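Local coordinates for protein tryptophan decarboxylase 1 (Oryza sativa subsp. japonica, PDB 6KHO) that uses pyridoxal 5'-phosphate to decarboxylate L-tryptophan to tryptamine and 5-hydroxy-L-tryptophan to serotonin, working as a homodimer, at residues Trp145-Met157 against Arg312-Met326. Sequence-based numbering, arbitrary orientation.
Sequences WLAQMLNLPTSFM and RHHLDGVERVDSISM
Arg312 grips the carbonyls of Leu150 and Asn151 at the end of helix 133-149, where Asn151, at positive phi, makes a Schellman motif. NE donates to Leu150 O (2.9 Å, N-H...O 142°), which lies in the guanidinium plane; NH2 donates to Asn151 O (2.9 Å, 154°), which is tilted from it. With CG anti to the backbone N (chi1 -177°) and a bend at chi2, the chain carries this edge to the helix end, while NH1 forms a salt bridge with Asp316 OD1.

Further along, Pro153 lays CG 3.6 Å from Glu319 CB, and CD 3.7 Å from Val318 CG1; its fixed phi suits the loop leading into the 3-10 segment 154-156. Phe156 sets its ring against 318-324: Ile324 CG2 lies over one face, whereas Val318 O meets the edge in plane, 3.3 Å from CE2. From strand 323-326, Met326, bent at chi2 and chi3, meets two leucines tip to tip, SD 3.7 Å from Leu146 CD2 and CE 3.7 Å from Leu150 CD1; its unbranched, flexible thioether can follow their branched ends. Positive Arg312 beside the helix's carbonyl end is probably favourable electrostatically, and its hydrogen bonds and the apolar contacts join helix 133-149 to the cofactor-binding sheet.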
ATOM      1  N   TRP A 145     -10.800   9.351 -16.458  1.00 25.45           N
ATOM      2  CA  TRP A 145     -12.160   9.778 -16.141  1.00 25.92           C
ATOM      3  C   TRP A 145     -12.172  10.766 -14.984  1.00 26.62           C
ATOM      4  O   TRP A 145     -12.873  11.781 -15.033  1.00 29.21           O
ATOM      5  CB  TRP A 145     -13.035   8.576 -15.777  1.00 24.89           C
ATOM      6  CG  TRP A 145     -13.539   7.734 -16.907  1.00 28.77           C
ATOM      7  CD1 TRP A 145     -13.106   7.715 -18.207  1.00 28.56           C
ATOM      8  CD2 TRP A 145     -14.580   6.752 -16.815  1.00 26.15           C
ATOM      9  NE1 TRP A 145     -13.822   6.777 -18.925  1.00 27.38           N
ATOM     10  CE2 TRP A 145     -14.733   6.179 -18.092  1.00 28.27           C
ATOM     11  CE3 TRP A 145     -15.401   6.309 -15.773  1.00 24.48           C
ATOM     12  CZ2 TRP A 145     -15.679   5.179 -18.353  1.00 28.58           C
ATOM     13  CZ3 TRP A 145     -16.337   5.325 -16.030  1.00 27.16           C
ATOM     14  CH2 TRP A 145     -16.466   4.767 -17.311  1.00 27.62           C
ATOM     15  N   LEU A 146     -11.448  10.453 -13.905  1.00 24.19           N
ATOM     16  CA  LEU A 146     -11.405  11.359 -12.753  1.00 26.76           C
ATOM     17  C   LEU A 146     -10.771  12.701 -13.122  1.00 28.23           C
ATOM     18  O   LEU A 146     -11.231  13.764 -12.675  1.00 26.62           O
ATOM     19  CB  LEU A 146     -10.633  10.706 -11.602  1.00 23.04           C
ATOM     20  CG  LEU A 146     -10.414  11.581 -10.356  1.00 26.10           C
ATOM     21  CD1 LEU A 146     -11.757  12.036  -9.753  1.00 24.52           C
ATOM     22  CD2 LEU A 146      -9.587  10.813  -9.321  1.00 27.97           C
ATOM     23  N   ALA A 147      -9.709  12.670 -13.931  1.00 27.81           N
ATOM     24  CA  ALA A 147      -9.110  13.915 -14.398  1.00 27.63           C
ATOM     25  C   ALA A 147     -10.118  14.749 -15.187  1.00 30.13           C
ATOM     26  O   ALA A 147     -10.111  15.983 -15.108  1.00 30.41           O
ATOM     27  CB  ALA A 147      -7.865  13.618 -15.239  1.00 28.18           C
ATOM     28  N   GLN A 148     -11.002  14.092 -15.946  1.00 31.35           N
ATOM     29  CA  GLN A 148     -12.050  14.826 -16.658  1.00 31.09           C
ATOM     30  C   GLN A 148     -13.048  15.442 -15.687  1.00 33.11           C
ATOM     31  O   GLN A 148     -13.432  16.605 -15.844  1.00 32.72           O
ATOM     32  CB  GLN A 148     -12.781  13.915 -17.643  1.00 30.34           C
ATOM     33  CG  GLN A 148     -11.948  13.445 -18.818  1.00 29.84           C
ATOM     34  CD  GLN A 148     -12.711  12.487 -19.712  1.00 34.67           C
ATOM     35  OE1 GLN A 148     -13.838  12.765 -20.117  1.00 31.79           O
ATOM     36  NE2 GLN A 148     -12.102  11.342 -20.014  1.00 31.08           N
ATOM     37  N   MET A 149     -13.486  14.677 -14.679  1.00 31.86           N
ATOM     38  CA  MET A 149     -14.385  15.237 -13.667  1.00 31.28           C
ATOM     39  C   MET A 149     -13.756  16.445 -12.975  1.00 33.38           C
ATOM     40  O   MET A 149     -14.432  17.453 -12.724  1.00 31.00           O
ATOM     41  CB  MET A 149     -14.758  14.174 -12.631  1.00 28.60           C
ATOM     42  CG  MET A 149     -15.477  12.954 -13.192  1.00 32.52           C
ATOM     43  SD  MET A 149     -16.459  12.093 -11.944  1.00 35.03           S
ATOM     44  CE  MET A 149     -15.227  11.683 -10.701  1.00 33.07           C
ATOM     45  N   LEU A 150     -12.467  16.354 -12.644  1.00 29.26           N
ATOM     46  CA  LEU A 150     -11.756  17.437 -11.976  1.00 31.10           C
ATOM     47  C   LEU A 150     -11.404  18.575 -12.916  1.00 35.21           C
ATOM     48  O   LEU A 150     -10.899  19.607 -12.456  1.00 34.90           O
ATOM     49  CB  LEU A 150     -10.458  16.923 -11.350  1.00 29.95           C
ATOM     50  CG  LEU A 150     -10.579  15.927 -10.201  1.00 32.61           C
ATOM     51  CD1 LEU A 150      -9.211  15.326  -9.885  1.00 30.11           C
ATOM     52  CD2 LEU A 150     -11.152  16.628  -8.993  1.00 33.52           C
ATOM     53  N   ASN A 151     -11.621  18.396 -14.214  1.00 34.83           N
ATOM     54  CA  ASN A 151     -11.206  19.376 -15.204  1.00 36.30           C
ATOM     55  C   ASN A 151      -9.719  19.687 -15.093  1.00 36.12           C
ATOM     56  O   ASN A 151      -9.298  20.839 -15.218  1.00 32.93           O
ATOM     57  CB  ASN A 151     -12.033  20.648 -15.089  1.00 37.50           C
ATOM     58  CG  ASN A 151     -13.008  20.767 -16.194  1.00 47.03           C
ATOM     59  OD1 ASN A 151     -12.645  21.148 -17.306  1.00 56.30           O
ATOM     60  ND2 ASN A 151     -14.250  20.386 -15.930  1.00 48.41           N
ATOM     61  N   LEU A 152      -8.910  18.657 -14.851  1.00 32.61           N
ATOM     62  CA  LEU A 152      -7.474  18.867 -14.903  1.00 34.70           C
ATOM     63  C   LEU A 152      -7.063  19.281 -16.316  1.00 39.32           C
ATOM     64  O   LEU A 152      -7.667  18.842 -17.296  1.00 35.05           O
ATOM     65  CB  LEU A 152      -6.717  17.608 -14.493  1.00 33.96           C
ATOM     66  CG  LEU A 152      -6.845  17.168 -13.033  1.00 32.77           C
ATOM     67  CD1 LEU A 152      -5.872  16.033 -12.761  1.00 30.13           C
ATOM     68  CD2 LEU A 152      -6.572  18.326 -12.075  1.00 36.01           C
ATOM     69  N   PRO A 153      -6.061  20.152 -16.445  1.00 37.68           N
ATOM     70  CA  PRO A 153      -5.467  20.406 -17.762  1.00 42.13           C
ATOM     71  C   PRO A 153      -5.049  19.102 -18.433  1.00 43.29           C
ATOM     72  O   PRO A 153      -4.671  18.130 -17.767  1.00 37.95           O
ATOM     73  CB  PRO A 153      -4.249  21.282 -17.442  1.00 36.13           C
ATOM     74  CG  PRO A 153      -4.589  21.935 -16.147  1.00 42.12           C
ATOM     75  CD  PRO A 153      -5.464  20.980 -15.384  1.00 36.46           C
ATOM     76  N   THR A 154      -5.114  19.092 -19.768  1.00 41.26           N
ATOM     77  CA  THR A 154      -4.789  17.879 -20.514  1.00 41.82           C
ATOM     78  C   THR A 154      -3.327  17.494 -20.357  1.00 38.91           C
ATOM     79  O   THR A 154      -2.975  16.329 -20.579  1.00 40.96           O
ATOM     80  CB  THR A 154      -5.117  18.042 -22.006  1.00 44.29           C
ATOM     81  OG1 THR A 154      -4.576  19.274 -22.484  1.00 48.65           O
ATOM     82  CG2 THR A 154      -6.612  18.048 -22.230  1.00 47.97           C
ATOM     83  N   SER A 155      -2.471  18.437 -19.961  1.00 38.42           N
ATOM     84  CA  SER A 155      -1.080  18.104 -19.690  1.00 37.00           C
ATOM     85  C   SER A 155      -0.929  17.056 -18.583  1.00 35.19           C
ATOM     86  O   SER A 155       0.147  16.463 -18.460  1.00 35.68           O
ATOM     87  CB  SER A 155      -0.300  19.373 -19.332  1.00 37.69           C
ATOM     88  OG  SER A 155      -0.911  20.069 -18.256  1.00 37.41           O
ATOM     89  N   PHE A 156      -1.970  16.799 -17.787  1.00 34.65           N
ATOM     90  CA  PHE A 156      -1.868  15.807 -16.716  1.00 34.85           C
ATOM     91  C   PHE A 156      -2.344  14.413 -17.115  1.00 37.18           C
ATOM     92  O   PHE A 156      -2.260  13.497 -16.291  1.00 34.84           O
ATOM     93  CB  PHE A 156      -2.642  16.269 -15.473  1.00 30.54           C
ATOM     94  CG  PHE A 156      -1.919  17.317 -14.663  1.00 33.32           C
ATOM     95  CD1 PHE A 156      -0.893  16.951 -13.799  1.00 30.55           C
ATOM     96  CD2 PHE A 156      -2.254  18.665 -14.776  1.00 36.38           C
ATOM     97  CE1 PHE A 156      -0.201  17.904 -13.051  1.00 28.63           C
ATOM     98  CE2 PHE A 156      -1.577  19.634 -14.031  1.00 33.58           C
ATOM     99  CZ  PHE A 156      -0.542  19.252 -13.169  1.00 31.96           C
ATOM    100  N   MET A 157      -2.819  14.197 -18.339  1.00 33.26           N
ATOM    101  CA  MET A 157      -3.153  12.830 -18.722  1.00 41.10           C
ATOM    102  C   MET A 157      -2.664  12.547 -20.139  1.00 42.87           C
ATOM    103  O   MET A 157      -2.143  13.427 -20.833  1.00 47.45           O
ATOM    104  CB  MET A 157      -4.652  12.561 -18.547  1.00 46.94           C
ATOM    105  CG  MET A 157      -4.982  11.157 -17.978  1.00 45.94           C
ATOM    106  SD  MET A 157      -4.022  10.555 -16.537  1.00 49.14           S
ATOM    107  CE  MET A 157      -4.341   8.788 -16.750  1.00 36.48           C
ATOM    108  N   ARG A 312     -14.040  24.404  -8.247  1.00 36.92           N
ATOM    109  CA  ARG A 312     -12.885  24.189  -9.108  1.00 36.95           C
ATOM    110  C   ARG A 312     -11.928  25.383  -9.111  1.00 39.42           C
ATOM    111  O   ARG A 312     -10.763  25.230  -9.500  1.00 38.38           O
ATOM    112  CB  ARG A 312     -13.385  23.848 -10.520  1.00 39.51           C
ATOM    113  CG  ARG A 312     -12.322  23.524 -11.567  1.00 37.16           C
ATOM    114  CD  ARG A 312     -11.220  22.595 -11.063  1.00 35.03           C
ATOM    115  NE  ARG A 312     -10.226  22.397 -12.115  1.00 33.55           N
ATOM    116  CZ  ARG A 312      -9.317  23.304 -12.471  1.00 37.73           C
ATOM    117  NH1 ARG A 312      -9.254  24.478 -11.844  1.00 36.98           N
ATOM    118  NH2 ARG A 312      -8.470  23.040 -13.458  1.00 36.73           N
ATOM    119  N   HIS A 313     -12.368  26.557  -8.634  1.00 37.66           N
ATOM    120  CA  HIS A 313     -11.464  27.706  -8.582  1.00 39.20           C
ATOM    121  C   HIS A 313     -10.323  27.511  -7.590  1.00 40.71           C
ATOM    122  O   HIS A 313      -9.277  28.156  -7.737  1.00 39.33           O
ATOM    123  CB  HIS A 313     -12.228  28.987  -8.236  1.00 39.99           C
ATOM    124  CG  HIS A 313     -12.816  28.988  -6.860  1.00 40.48           C
ATOM    125  ND1 HIS A 313     -12.145  29.491  -5.765  1.00 40.85           N
ATOM    126  CD2 HIS A 313     -14.011  28.545  -6.400  1.00 39.29           C
ATOM    127  CE1 HIS A 313     -12.900  29.357  -4.690  1.00 38.21           C
ATOM    128  NE2 HIS A 313     -14.036  28.785  -5.046  1.00 40.61           N
ATOM    129  N   HIS A 314     -10.494  26.639  -6.588  1.00 36.55           N
ATOM    130  CA  HIS A 314      -9.405  26.363  -5.657  1.00 37.26           C
ATOM    131  C   HIS A 314      -8.213  25.706  -6.333  1.00 36.50           C
ATOM    132  O   HIS A 314      -7.137  25.640  -5.728  1.00 33.76           O
ATOM    133  CB  HIS A 314      -9.891  25.469  -4.510  1.00 35.79           C
ATOM    134  CG  HIS A 314     -10.873  26.138  -3.601  1.00 39.02           C
ATOM    135  ND1 HIS A 314     -10.547  27.235  -2.832  1.00 37.71           N
ATOM    136  CD2 HIS A 314     -12.176  25.871  -3.344  1.00 39.76           C
ATOM    137  CE1 HIS A 314     -11.604  27.608  -2.133  1.00 40.47           C
ATOM    138  NE2 HIS A 314     -12.607  26.797  -2.425  1.00 40.59           N
ATOM    139  N   LEU A 315      -8.379  25.200  -7.552  1.00 34.61           N
ATOM    140  CA  LEU A 315      -7.285  24.568  -8.277  1.00 36.16           C
ATOM    141  C   LEU A 315      -6.744  25.444  -9.399  1.00 38.92           C
ATOM    142  O   LEU A 315      -5.898  24.986 -10.174  1.00 39.80           O
ATOM    143  CB  LEU A 315      -7.731  23.214  -8.837  1.00 35.32           C
ATOM    144  CG  LEU A 315      -7.899  22.094  -7.809  1.00 35.53           C
ATOM    145  CD1 LEU A 315      -8.211  20.770  -8.522  1.00 31.71           C
ATOM    146  CD2 LEU A 315      -6.642  21.981  -6.957  1.00 34.38           C
ATOM    147  N   ASP A 316      -7.208  26.688  -9.516  1.00 40.35           N
ATOM    148  CA  ASP A 316      -6.653  27.568 -10.539  1.00 40.79           C
ATOM    149  C   ASP A 316      -5.145  27.708 -10.346  1.00 38.72           C
ATOM    150  O   ASP A 316      -4.658  27.892  -9.227  1.00 39.55           O
ATOM    151  CB  ASP A 316      -7.346  28.929 -10.500  1.00 43.02           C
ATOM    152  CG  ASP A 316      -8.783  28.856 -11.011  1.00 47.61           C
ATOM    153  OD1 ASP A 316      -9.226  27.746 -11.393  1.00 47.07           O
ATOM    154  OD2 ASP A 316      -9.470  29.897 -11.030  1.00 48.89           O
ATOM    155  N   GLY A 317      -4.404  27.570 -11.438  1.00 37.31           N
ATOM    156  CA  GLY A 317      -2.961  27.542 -11.387  1.00 35.77           C
ATOM    157  C   GLY A 317      -2.361  26.155 -11.437  1.00 36.83           C
ATOM    158  O   GLY A 317      -1.137  26.034 -11.608  1.00 33.85           O
ATOM    159  N   VAL A 318      -3.184  25.105 -11.286  1.00 34.79           N
ATOM    160  CA  VAL A 318      -2.667  23.739 -11.309  1.00 33.21           C
ATOM    161  C   VAL A 318      -1.984  23.447 -12.637  1.00 33.18           C
ATOM    162  O   VAL A 318      -1.056  22.631 -12.700  1.00 33.89           O
ATOM    163  CB  VAL A 318      -3.799  22.726 -11.013  1.00 34.81           C
ATOM    164  CG1 VAL A 318      -4.810  22.697 -12.150  1.00 36.05           C
ATOM    165  CG2 VAL A 318      -3.224  21.344 -10.785  1.00 33.99           C
ATOM    166  N   GLU A 319      -2.388  24.136 -13.709  1.00 34.32           N
ATOM    167  CA  GLU A 319      -1.714  23.968 -14.990  1.00 34.79           C
ATOM    168  C   GLU A 319      -0.243  24.372 -14.945  1.00 37.47           C
ATOM    169  O   GLU A 319       0.486  24.082 -15.898  1.00 36.51           O
ATOM    170  CB  GLU A 319      -2.444  24.771 -16.078  1.00 38.27           C
ATOM    171  CG  GLU A 319      -2.320  26.286 -15.941  1.00 42.49           C
ATOM    172  CD  GLU A 319      -3.380  26.885 -15.020  1.00 46.16           C
ATOM    173  OE1 GLU A 319      -4.079  26.124 -14.302  1.00 42.77           O
ATOM    174  OE2 GLU A 319      -3.506  28.130 -15.009  1.00 53.56           O
ATOM    175  N   ARG A 320       0.213  25.018 -13.873  1.00 32.53           N
ATOM    176  CA  ARG A 320       1.606  25.419 -13.748  1.00 34.36           C
ATOM    177  C   ARG A 320       2.385  24.627 -12.703  1.00 37.65           C
ATOM    178  O   ARG A 320       3.559  24.934 -12.483  1.00 32.36           O
ATOM    179  CB  ARG A 320       1.690  26.918 -13.426  1.00 40.06           C
ATOM    180  CG  ARG A 320       1.003  27.796 -14.464  1.00 38.80           C
ATOM    181  CD  ARG A 320       1.572  29.224 -14.486  1.00 41.14           C
ATOM    182  NE  ARG A 320       1.179  29.998 -13.310  1.00 39.86           N
ATOM    183  CZ  ARG A 320      -0.060  30.417 -13.059  1.00 41.52           C
ATOM    184  NH1 ARG A 320      -1.053  30.141 -13.896  1.00 41.76           N
ATOM    185  NH2 ARG A 320      -0.303  31.129 -11.967  1.00 43.05           N
ATOM    186  N   VAL A 321       1.790  23.621 -12.064  1.00 31.57           N
ATOM    187  CA  VAL A 321       2.496  22.834 -11.064  1.00 29.94           C
ATOM    188  C   VAL A 321       3.000  21.548 -11.707  1.00 31.13           C
ATOM    189  O   VAL A 321       2.654  21.213 -12.835  1.00 30.31           O
ATOM    190  CB  VAL A 321       1.623  22.535  -9.821  1.00 32.59           C
ATOM    191  CG1 VAL A 321       1.080  23.818  -9.232  1.00 28.71           C
ATOM    192  CG2 VAL A 321       0.505  21.572 -10.169  1.00 26.66           C
ATOM    193  N   ASP A 322       3.854  20.824 -10.991  1.00 28.94           N
ATOM    194  CA  ASP A 322       4.420  19.601 -11.538  1.00 26.29           C
ATOM    195  C   ASP A 322       3.588  18.361 -11.233  1.00 28.13           C
ATOM    196  O   ASP A 322       3.626  17.391 -12.005  1.00 25.03           O
ATOM    197  CB  ASP A 322       5.831  19.413 -10.999  1.00 27.27           C
ATOM    198  CG  ASP A 322       6.769  20.480 -11.522  1.00 30.03           C
ATOM    199  OD1 ASP A 322       7.168  20.369 -12.693  1.00 33.74           O
ATOM    200  OD2 ASP A 322       7.059  21.432 -10.785  1.00 31.62           O
ATOM    201  N   SER A 323       2.848  18.370 -10.131  1.00 27.97           N
ATOM    202  CA  SER A 323       2.141  17.171  -9.702  1.00 26.86           C
ATOM    203  C   SER A 323       1.033  17.567  -8.738  1.00 28.27           C
ATOM    204  O   SER A 323       1.093  18.615  -8.093  1.00 25.15           O
ATOM    205  CB  SER A 323       3.097  16.175  -9.053  1.00 25.66           C
ATOM    206  OG  SER A 323       3.762  16.766  -7.956  1.00 26.24           O
ATOM    207  N   ILE A 324       0.017  16.711  -8.654  1.00 26.90           N
ATOM    208  CA  ILE A 324      -1.124  16.940  -7.773  1.00 24.84           C
ATOM    209  C   ILE A 324      -1.666  15.574  -7.372  1.00 26.44           C
ATOM    210  O   ILE A 324      -1.704  14.649  -8.187  1.00 25.77           O
ATOM    211  CB  ILE A 324      -2.213  17.811  -8.446  1.00 25.13           C
ATOM    212  CG1 ILE A 324      -3.452  17.941  -7.544  1.00 30.97           C
ATOM    213  CG2 ILE A 324      -2.625  17.238  -9.781  1.00 29.32           C
ATOM    214  CD1 ILE A 324      -4.389  19.099  -7.928  1.00 32.20           C
ATOM    215  N   SER A 325      -2.039  15.434  -6.103  1.00 25.90           N
ATOM    216  CA  SER A 325      -2.633  14.204  -5.608  1.00 27.93           C
ATOM    217  C   SER A 325      -3.912  14.522  -4.851  1.00 29.50           C
ATOM    218  O   SER A 325      -4.056  15.599  -4.262  1.00 27.87           O
ATOM    219  CB  SER A 325      -1.666  13.423  -4.701  1.00 28.20           C
ATOM    220  OG  SER A 325      -1.209  14.215  -3.607  1.00 28.30           O
ATOM    221  N   MET A 326      -4.844  13.568  -4.887  1.00 24.96           N
ATOM    222  CA  MET A 326      -6.039  13.615  -4.065  1.00 28.67           C
ATOM    223  C   MET A 326      -6.471  12.181  -3.790  1.00 29.09           C
ATOM    224  O   MET A 326      -6.067  11.243  -4.488  1.00 28.26           O
ATOM    225  CB  MET A 326      -7.167  14.410  -4.735  1.00 28.14           C
ATOM    226  CG  MET A 326      -7.380  14.053  -6.163  1.00 30.81           C
ATOM    227  SD  MET A 326      -8.686  12.834  -6.325  1.00 46.77           S
ATOM    228  CE  MET A 326     -10.024  13.991  -6.543  1.00 32.66           C
TER
HETATM  229  O   HOH W   1      -0.276  22.516 -18.088  1.00 39.98           O